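Local coordinates for concanavalin B (Canavalia ensiformis, PDB 6CAF), which is a chitinase-like seed protein of glycosyl hydrolase family 18 that may act as a carbohydrate-binding protein, at residues V83-P86 / C87-E91; S116-S119 / A120-K124; R138-P142 / L143-A147; Y172-K175 / D176-S180. One frame throughout, in Å; residues are numbered along the deposited sequence.

All four contacts are local and lie at the periphery of the barrel, about 20 to 21 Å from the centre of the chain to their own centres. Interactions 1 and 4 are surface contacts. Interactions 2 and 3 are partly buried. Interactions 2 and 4 concern helix ends: a serine caps the start of helix 120-135, and a Schellman motif closes helix 164-178. These two helices pack together, with K124 on I174. Interactions 1 and 3 are turns in separate loops, and they meet where E91 bonds to the backbone of K145. Sulfur chemistry appears only in interactions 1 and 2, which each hold one disulfide cysteine.

Interaction 1. Residues V83-P86 / C87-E91; sequences VGNP and CSFLE
F89 N donates to P86 O at 3.1 Å, and the bond is nearly straight (165° at the hydrogen). The place of P86 O is less certain, because the model also sets it too close to the F89 ring. The bond closes a turn of the 3-10 segment 87-89. The next step follows at once, with L90 N bonded to C87 O at 3.0 Å.

The F89 side chain meets N85. CG of F89 stands between its own backbone N and carbonyl carbon (chi1 88°), which turns the ring back toward N85, with P86 O near its edge. The two side chains cross at about a right angle, yet the amide and ring planes are only 32° apart, and the amide nitrogen comes in obliquely near CD2 and CE2. N85 has two conformers, so the very short approach of ND2 to the ring is doubtful. L90 CG sits 3.7 Å above one face of the F89 ring, offset toward its rim. P86 CB lies 3.6 Å from S88 OG.

A second shell holds this turn. L90 packs on L75 and L143. F89 touches C79, which forms a disulfide with C87. N85 ND2 also makes a weak hydrogen bond to V78 O. The arrangement is a 3-10 turn in a disulfide-closed loop, leading from strand 55-64 into helix 91-99 of the TIM barrel.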
loop_
_atom_site.group_PDB
_atom_site.type_symbol
_atom_site.label_atom_id
_atom_site.label_comp_id
_atom_site.label_asym_id
_atom_site.label_seq_id
_atom_site.Cartn_x
_atom_site.Cartn_y
_atom_site.Cartn_z
ATOM N N VAL A 83 -22.224 3.984 -7.659
ATOM C CA VAL A 83 -22.594 2.571 -7.628
ATOM C C VAL A 83 -23.976 2.356 -6.982
ATOM O O VAL A 83 -24.685 1.392 -7.270
ATOM C CB VAL A 83 -21.539 1.779 -6.791
ATOM C CG1 VAL A 83 -21.959 0.333 -6.622
ATOM C CG2 VAL A 83 -20.169 1.889 -7.425
ATOM N N GLY A 84 -24.337 3.225 -6.060
ATOM C CA GLY A 84 -25.628 3.094 -5.383
ATOM C C GLY A 84 -25.612 2.251 -4.113
ATOM O O GLY A 84 -26.657 1.975 -3.534
ATOM N N ASN A 85 -24.425 1.862 -3.664
ATOM C CA ASN A 85 -24.288 1.130 -2.411
ATOM C C ASN A 85 -23.293 1.919 -1.591
ATOM O O ASN A 85 -22.239 2.262 -2.088
ATOM C CB ASN A 85 -23.764 -0.287 -2.652
ATOM C CG ASN A 85 -23.586 -1.074 -1.365
ATOM O OD1 ASN A 85 -24.422 -1.021 -0.465
ATOM N ND2 ASN A 85 -22.493 -1.816 -1.280
ATOM N N PRO A 86 -23.656 2.251 -0.341
ATOM C CA PRO A 86 -22.819 3.157 0.425
ATOM C C PRO A 86 -21.560 2.466 0.909
ATOM O O PRO A 86 -21.630 1.354 1.438
ATOM C CB PRO A 86 -23.730 3.562 1.595
ATOM C CG PRO A 86 -24.600 2.376 1.786
ATOM C CD PRO A 86 -24.882 1.886 0.395
ATOM N N CYS A 87 -20.429 3.161 0.814
ATOM C CA CYS A 87 -19.181 2.597 1.338
ATOM C C CYS A 87 -19.218 2.389 2.836
ATOM O O CYS A 87 -18.458 1.596 3.376
ATOM C CB CYS A 87 -17.983 3.439 0.937
ATOM S SG CYS A 87 -17.653 3.503 -0.849
ATOM N N SER A 88 -20.150 3.052 3.519
ATOM C CA SER A 88 -20.263 2.885 4.956
ATOM C C SER A 88 -20.682 1.471 5.363
ATOM O O SER A 88 -20.512 1.088 6.523
ATOM C CB SER A 88 -21.211 3.934 5.535
ATOM O OG SER A 88 -22.492 3.802 4.966
ATOM N N PHE A 89 -21.212 0.701 4.419
ATOM C CA PHE A 89 -21.575 -0.700 4.694
ATOM C C PHE A 89 -20.321 -1.485 5.102
ATOM O O PHE A 89 -20.409 -2.502 5.775
ATOM C CB PHE A 89 -22.286 -1.378 3.478
ATOM C CG PHE A 89 -21.330 -2.029 2.447
ATOM C CD1 PHE A 89 -20.907 -3.349 2.576
ATOM C CD2 PHE A 89 -20.931 -1.334 1.323
ATOM C CE1 PHE A 89 -20.077 -3.928 1.630
ATOM C CE2 PHE A 89 -20.087 -1.901 0.383
ATOM C CZ PHE A 89 -19.656 -3.191 0.533
ATOM N N LEU A 90 -19.144 -0.983 4.714
ATOM C CA LEU A 90 -17.905 -1.682 5.018
ATOM C C LEU A 90 -17.439 -1.571 6.459
ATOM O O LEU A 90 -16.562 -2.321 6.882
ATOM C CB LEU A 90 -16.787 -1.248 4.066
ATOM C CG LEU A 90 -16.946 -1.663 2.607
ATOM C CD1 LEU A 90 -16.012 -0.871 1.719
ATOM C CD2 LEU A 90 -16.718 -3.149 2.421
ATOM N N GLU A 91 -18.068 -0.698 7.244
ATOM C CA GLU A 91 -17.618 -0.495 8.612
ATOM C C GLU A 91 -17.489 -1.790 9.395
ATOM O O GLU A 91 -16.453 -2.044 10.019
ATOM C CB GLU A 91 -18.561 0.437 9.345
ATOM C CG GLU A 91 -18.178 0.724 10.793
ATOM C CD GLU A 91 -19.214 1.526 11.560
ATOM O OE1 GLU A 91 -19.731 2.530 11.023
ATOM O OE2 GLU A 91 -19.449 1.195 12.732
#

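Interaction 2. Residues S116-S119 / A120-K124; sequences SACS and ADYAK
S119 is the N-cap of helix 120-135. Its hydroxyl takes the place of a missing backbone acceptor: S119 OG accepts from Y122 N at 3.0 Å, with a nearly straight N-H (170°). A chi1 of 67° turns OG of S119 toward the helix start and points it at the N-H groups of the first turn. S119 O then accepts from A123 N at 2.9 Å and starts the regular helical pattern. A123 CB packs against the same oxygen.

Y122 folds back on the residues before the cap. With CG anti to the backbone N (chi1 -173°), the ring lies back along A117 and C118. A117 O lies at the ring edge, in plane, 3.4 Å from CD2. C118 CB comes against Y122 CB at 3.6 Å. The C118 sulfur makes an oblique sulfur-aromatic contact, with SG 5.1 Å from the centroid of the Y122 ring.

The lead-in is itself braced. S116 OG accepts from C118 N at 3.0 Å, an ST turn, and S119 N bonds to A117 O at 2.8 Å.

C118 is tied to C66 by a disulfide. The phenol OH of Y122 is bonded to I68 O and G65 N, in the loop after strand 55-64. S116 pairs by its backbone with F64 at the end of that strand. On the next helix, 164-178, A117 packs on W164 and A123 on N166.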
loop_
_atom_site.group_PDB
_atom_site.type_symbol
_atom_site.label_atom_id
_atom_site.label_comp_id
_atom_site.label_asym_id
_atom_site.label_seq_id
_atom_site.Cartn_x
_atom_site.Cartn_y
_atom_site.Cartn_z
ATOM N N SER A 116 -4.498 15.463 -6.186
ATOM C CA SER A 116 -3.454 16.415 -5.903
ATOM C C SER A 116 -3.497 16.822 -4.453
ATOM O O SER A 116 -4.581 17.020 -3.911
ATOM C CB SER A 116 -3.629 17.677 -6.758
ATOM O OG SER A 116 -2.596 18.618 -6.490
ATOM N N ALA A 117 -2.325 16.958 -3.847
ATOM C CA ALA A 117 -2.236 17.511 -2.523
ATOM C C ALA A 117 -2.370 19.041 -2.511
ATOM O O ALA A 117 -2.519 19.636 -1.438
ATOM C CB ALA A 117 -0.951 17.067 -1.863
ATOM N N CYS A 118 -2.313 19.641 -3.707
ATOM C CA CYS A 118 -2.706 21.042 -3.979
ATOM C C CYS A 118 -1.759 22.112 -3.474
ATOM O O CYS A 118 -1.258 22.921 -4.257
ATOM C CB CYS A 118 -4.143 21.314 -3.407
ATOM S SG CYS A 118 -4.662 23.062 -3.389
ATOM N N SER A 119 -1.633 22.206 -2.159
ATOM C CA SER A 119 -0.923 23.315 -1.534
ATOM C C SER A 119 -0.586 22.948 -0.101
ATOM O O SER A 119 -1.127 21.976 0.466
ATOM C CB SER A 119 -1.780 24.578 -1.521
ATOM O OG SER A 119 -2.890 24.399 -0.655
ATOM N N ALA A 120 0.236 23.766 0.532
ATOM C CA ALA A 120 0.550 23.519 1.915
ATOM C C ALA A 120 -0.720 23.595 2.782
ATOM O O ALA A 120 -0.894 22.838 3.743
ATOM C CB ALA A 120 1.599 24.513 2.400
ATOM N N ASP A 121 -1.618 24.509 2.441
ATOM C CA ASP A 121 -2.830 24.684 3.221
ATOM C C ASP A 121 -3.789 23.516 3.021
ATOM O O ASP A 121 -4.364 22.999 3.998
ATOM C CB ASP A 121 -3.522 25.999 2.899
ATOM C CG ASP A 121 -2.712 27.201 3.312
ATOM O OD1 ASP A 121 -1.721 27.084 4.071
ATOM O OD2 ASP A 121 -3.097 28.305 2.882
ATOM N N TYR A 122 -3.972 23.100 1.771
ATOM C CA TYR A 122 -4.863 21.982 1.535
ATOM C C TYR A 122 -4.301 20.699 2.135
ATOM O O TYR A 122 -5.044 19.824 2.568
ATOM C CB TYR A 122 -5.160 21.783 0.063
ATOM C CG TYR A 122 -6.210 20.725 -0.207
ATOM C CD1 TYR A 122 -7.543 20.961 0.029
ATOM C CD2 TYR A 122 -5.842 19.471 -0.685
ATOM C CE1 TYR A 122 -8.499 19.992 -0.217
ATOM C CE2 TYR A 122 -6.789 18.496 -0.926
ATOM C CZ TYR A 122 -8.111 18.772 -0.700
ATOM O OH TYR A 122 -9.038 17.800 -1.018
ATOM N N ALA A 123 -2.980 20.572 2.137
ATOM C CA ALA A 123 -2.389 19.397 2.761
ATOM C C ALA A 123 -2.817 19.282 4.212
ATOM O O ALA A 123 -3.056 18.174 4.694
ATOM C CB ALA A 123 -0.869 19.452 2.643
ATOM N N LYS A 124 -2.883 20.409 4.930
ATOM C CA LYS A 124 -3.399 20.367 6.297
ATOM C C LYS A 124 -4.889 20.031 6.335
ATOM O O LYS A 124 -5.326 19.166 7.113
ATOM C CB LYS A 124 -3.103 21.684 7.014
ATOM C CG LYS A 124 -3.685 21.806 8.406
ATOM C CD LYS A 124 -3.225 20.685 9.315
ATOM C CE LYS A 124 -3.675 20.942 10.740
ATOM N NZ LYS A 124 -3.395 19.772 11.611
#

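Interaction 3. Residues R138-P142 / L143-A147; sequences RREGP and LGKVA
E140 and K145 face each other across a tight turn, and both side chains are bent. E140 folds at chi2 (-75°), which brings its carboxylate back toward the second arm. E140 OE2 then lies 3.7 Å from K145 CE. K145 leaves its backbone with CG anti to N and runs straight until chi3 (-84°), where it turns. The two chains cross at about a right angle. Their charges stay apart: E140 OE2 and K145 NZ are 4.2 Å from each other, beyond a salt bridge, though some mutual attraction is likely.

Between them lies a type I beta turn from G141 to G144, closed by one antiparallel bridge, in the loop between helix 120-135 and strand 150-154. G141 N donates to G144 O at 2.9 Å, and G144 N returns the bond to G141 O at the same length. G144 has a positive phi (89°), at backbone angles suited to a residue with no CB.

Farther along, the arms part and water enters. Water 2 joins R139 O (2.7 Å) to V146 N (3.0 Å). At the turn's tip, P142 packs on Y129 and F134. L143 packs on F134 and I94. E91 takes the K145 backbone N-H, and R139 NH1 is held by Y133 OH.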
loop_
_atom_site.group_PDB
_atom_site.type_symbol
_atom_site.label_atom_id
_atom_site.label_comp_id
_atom_site.label_asym_id
_atom_site.label_seq_id
_atom_site.Cartn_x
_atom_site.Cartn_y
_atom_site.Cartn_z
ATOM N N ARG A 138 -14.085 9.752 14.926
ATOM C CA ARG A 138 -14.596 11.030 15.424
ATOM C C ARG A 138 -15.944 11.382 14.793
ATOM O O ARG A 138 -16.834 11.907 15.481
ATOM C CB ARG A 138 -13.560 12.128 15.165
ATOM C CG ARG A 138 -13.928 13.540 15.639
ATOM C CD ARG A 138 -14.201 13.623 17.127
ATOM N NE ARG A 138 -14.588 14.975 17.545
ATOM C CZ ARG A 138 -15.789 15.505 17.343
ATOM N NH1 ARG A 138 -16.730 14.789 16.747
ATOM N NH2 ARG A 138 -16.064 16.749 17.742
ATOM N N ARG A 139 -16.060 11.135 13.490
ATOM C CA ARG A 139 -17.302 11.359 12.759
ATOM C C ARG A 139 -17.559 10.236 11.795
ATOM O O ARG A 139 -16.645 9.551 11.385
ATOM C CB ARG A 139 -17.209 12.644 11.951
ATOM C CG ARG A 139 -17.126 13.889 12.796
ATOM C CD ARG A 139 -17.171 15.124 11.925
ATOM N NE ARG A 139 -17.131 16.318 12.756
ATOM C CZ ARG A 139 -16.827 17.530 12.327
ATOM N NH1 ARG A 139 -16.489 17.714 11.058
ATOM N NH2 ARG A 139 -16.836 18.554 13.174
ATOM N N GLU A 140 -18.816 10.102 11.395
ATOM C CA GLU A 140 -19.214 9.224 10.297
ATOM C C GLU A 140 -18.569 9.740 9.043
ATOM O O GLU A 140 -18.776 10.884 8.653
ATOM C CB GLU A 140 -20.740 9.275 10.122
ATOM C CG GLU A 140 -21.528 8.816 11.326
ATOM C CD GLU A 140 -21.526 7.317 11.501
ATOM O OE1 GLU A 140 -21.185 6.632 10.534
ATOM O OE2 GLU A 140 -21.883 6.830 12.596
ATOM N N GLY A 141 -17.826 8.872 8.373
ATOM C CA GLY A 141 -17.176 9.188 7.106
ATOM C C GLY A 141 -17.571 8.204 6.026
ATOM O O GLY A 141 -18.518 7.424 6.174
ATOM N N PRO A 142 -16.843 8.244 4.909
ATOM C CA PRO A 142 -17.205 7.400 3.786
ATOM C C PRO A 142 -17.278 5.902 4.090
ATOM O O PRO A 142 -18.081 5.214 3.490
ATOM C CB PRO A 142 -16.118 7.738 2.760
ATOM C CG PRO A 142 -15.791 9.176 3.062
ATOM C CD PRO A 142 -15.795 9.222 4.555
ATOM N N LEU A 143 -16.428 5.425 4.991
ATOM C CA LEU A 143 -16.385 4.025 5.404
ATOM C C LEU A 143 -17.111 3.773 6.709
ATOM O O LEU A 143 -16.948 2.739 7.314
ATOM C CB LEU A 143 -14.929 3.534 5.473
ATOM C CG LEU A 143 -14.241 3.398 4.109
ATOM C CD1 LEU A 143 -12.761 3.217 4.290
ATOM C CD2 LEU A 143 -14.823 2.243 3.318
ATOM N N GLY A 144 -17.975 4.706 7.098
ATOM C CA GLY A 144 -18.622 4.627 8.382
ATOM C C GLY A 144 -17.817 5.311 9.449
ATOM O O GLY A 144 -17.026 6.227 9.189
ATOM N N LYS A 145 -18.012 4.864 10.676
ATOM C CA LYS A 145 -17.284 5.386 11.809
ATOM C C LYS A 145 -16.173 4.382 12.117
ATOM O O LYS A 145 -16.432 3.300 12.657
ATOM C CB LYS A 145 -18.184 5.605 13.018
ATOM C CG LYS A 145 -17.510 6.370 14.126
ATOM C CD LYS A 145 -18.513 6.779 15.203
ATOM C CE LYS A 145 -19.232 8.060 14.830
ATOM N NZ LYS A 145 -20.081 8.530 15.958
ATOM N N VAL A 146 -14.961 4.714 11.693
ATOM C CA VAL A 146 -13.834 3.805 11.760
ATOM C C VAL A 146 -12.578 4.511 12.243
ATOM O O VAL A 146 -12.491 5.750 12.181
ATOM C CB VAL A 146 -13.531 3.139 10.387
ATOM C CG1 VAL A 146 -14.683 2.245 9.928
ATOM C CG2 VAL A 146 -13.186 4.161 9.308
ATOM N N ALA A 147 -11.625 3.703 12.706
ATOM C CA ALA A 147 -10.279 4.161 12.949
ATOM C C ALA A 147 -9.341 3.227 12.245
ATOM O O ALA A 147 -8.948 2.187 12.764
ATOM C CB ALA A 147 -9.951 4.227 14.431
HETATM O O HOH W 1 -12.419 8.770 12.048
HETATM O O HOH W 2 -14.754 7.630 10.983
#

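Interaction 4. Residues Y172-K175 / D176-S180; sequences YQIK and DVYQS
I174 and Y178, one turn apart on the helix, run alongside each other. I174 CG2 touches Y178 CD2 at 3.9 Å. Y178 keeps CG beside its backbone N (chi1 -72°), which sets the ring edge-on to I174 O, 3.4 Å from CD2. V177 CG1 lies over one ring face, offset toward the rim. Stacking adds an outside partner: H131 of helix 120-135 stacks with Y178. I174 packs on the same helix, at A127 and E128.

Backbone bonds carry the helix. Y178 N donates to I174 O at 3.0 Å, and V177 N to Q173 O at 2.9 Å. The pattern then changes to a Schellman motif, which ends helix 164-178 before strand 183-186 of this beta-alpha-beta unit. S180 N reaches back to K175 O at 2.9 Å. Q179 N makes only a weak bond to D176 O. Q179 has positive phi (50°), the C-prime position.

Among polar side chains, K175 is extended past its CG. Its CG packs 3.5 Å from S180 O, while NZ continues to F182 O. Q173 NE2 bonds back to E169.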
loop_
_atom_site.group_PDB
_atom_site.type_symbol
_atom_site.label_atom_id
_atom_site.label_comp_id
_atom_site.label_asym_id
_atom_site.label_seq_id
_atom_site.Cartn_x
_atom_site.Cartn_y
_atom_site.Cartn_z
ATOM N N TYR A 172 1.740 13.247 9.998
ATOM C CA TYR A 172 2.678 12.883 11.018
ATOM C C TYR A 172 2.518 13.748 12.283
ATOM O O TYR A 172 2.551 13.269 13.413
ATOM C CB TYR A 172 4.087 13.007 10.456
ATOM C CG TYR A 172 5.054 12.448 11.436
ATOM C CD1 TYR A 172 5.270 11.061 11.515
ATOM C CD2 TYR A 172 5.701 13.232 12.268
ATOM C CE1 TYR A 172 6.104 10.521 12.460
ATOM C CE2 TYR A 172 6.576 12.712 13.239
ATOM C CZ TYR A 172 6.769 11.352 13.306
ATOM O OH TYR A 172 7.589 10.743 14.220
ATOM N N GLN A 173 2.284 15.036 12.077
ATOM C CA GLN A 173 2.103 15.935 13.206
ATOM C C GLN A 173 0.820 15.618 13.972
ATOM O O GLN A 173 0.798 15.666 15.205
ATOM C CB GLN A 173 2.139 17.397 12.760
ATOM C CG GLN A 173 3.514 17.862 12.305
ATOM C CD GLN A 173 4.544 17.774 13.405
ATOM O OE1 GLN A 173 4.226 18.004 14.570
ATOM N NE2 GLN A 173 5.776 17.423 13.050
ATOM N N ILE A 174 -0.245 15.293 13.263
ATOM C CA ILE A 174 -1.513 14.921 13.880
ATOM C C ILE A 174 -1.300 13.673 14.755
ATOM O O ILE A 174 -1.894 13.557 15.832
ATOM C CB ILE A 174 -2.622 14.714 12.801
ATOM C CG1 ILE A 174 -3.088 16.049 12.246
ATOM C CG2 ILE A 174 -3.804 13.933 13.380
ATOM C CD1 ILE A 174 -3.861 15.895 10.934
ATOM N N LYS A 175 -0.517 12.721 14.268
ATOM C CA LYS A 175 -0.291 11.534 15.011
ATOM C C LYS A 175 0.335 11.905 16.346
ATOM O O LYS A 175 -0.020 11.340 17.376
ATOM C CB LYS A 175 0.611 10.618 14.166
ATOM C CG LYS A 175 1.086 9.348 14.791
ATOM C CD LYS A 175 1.856 8.605 13.671
ATOM C CE LYS A 175 2.842 7.565 14.128
ATOM N NZ LYS A 175 3.013 6.629 12.962
ATOM N N ASP A 176 1.268 12.856 16.346
ATOM C CA ASP A 176 1.891 13.287 17.596
ATOM C C ASP A 176 0.920 14.077 18.482
ATOM O O ASP A 176 0.928 13.930 19.703
ATOM C CB ASP A 176 3.150 14.124 17.314
ATOM C CG ASP A 176 4.099 14.184 18.514
ATOM O OD1 ASP A 176 3.903 13.373 19.467
ATOM O OD2 ASP A 176 5.025 15.048 18.518
ATOM N N VAL A 177 0.085 14.916 17.876
ATOM C CA VAL A 177 -0.887 15.673 18.666
ATOM C C VAL A 177 -1.787 14.768 19.479
ATOM O O VAL A 177 -2.015 14.984 20.679
ATOM C CB VAL A 177 -1.763 16.562 17.737
ATOM C CG1 VAL A 177 -2.990 17.109 18.461
ATOM C CG2 VAL A 177 -0.895 17.686 17.199
ATOM N N TYR A 178 -2.246 13.705 18.841
ATOM C CA TYR A 178 -3.221 12.811 19.449
ATOM C C TYR A 178 -2.595 11.520 20.009
ATOM O O TYR A 178 -3.289 10.691 20.561
ATOM C CB TYR A 178 -4.301 12.460 18.408
ATOM C CG TYR A 178 -5.232 13.572 18.089
ATOM C CD1 TYR A 178 -6.296 13.864 18.940
ATOM C CD2 TYR A 178 -5.005 14.410 17.036
ATOM C CE1 TYR A 178 -7.143 14.925 18.705
ATOM C CE2 TYR A 178 -5.844 15.478 16.789
ATOM C CZ TYR A 178 -6.922 15.721 17.615
ATOM O OH TYR A 178 -7.738 16.772 17.363
ATOM N N GLN A 179 -1.270 11.404 19.904
ATOM C CA GLN A 179 -0.507 10.217 20.343
ATOM C C GLN A 179 -1.180 9.004 19.756
ATOM O O GLN A 179 -1.391 7.973 20.409
ATOM C CB GLN A 179 -0.265 10.190 21.860
ATOM C CG GLN A 179 0.645 11.346 22.307
ATOM C CD GLN A 179 2.098 11.244 21.790
ATOM O OE1 GLN A 179 2.584 12.131 21.030
ATOM N NE2 GLN A 179 2.810 10.189 22.227
ATOM N N SER A 180 -1.532 9.145 18.482
ATOM C CA SER A 180 -2.156 8.089 17.715
ATOM C C SER A 180 -1.127 7.014 17.332
ATOM O O SER A 180 0.091 7.244 17.353
ATOM C CB SER A 180 -2.764 8.643 16.419
ATOM O OG SER A 180 -3.847 9.557 16.600
#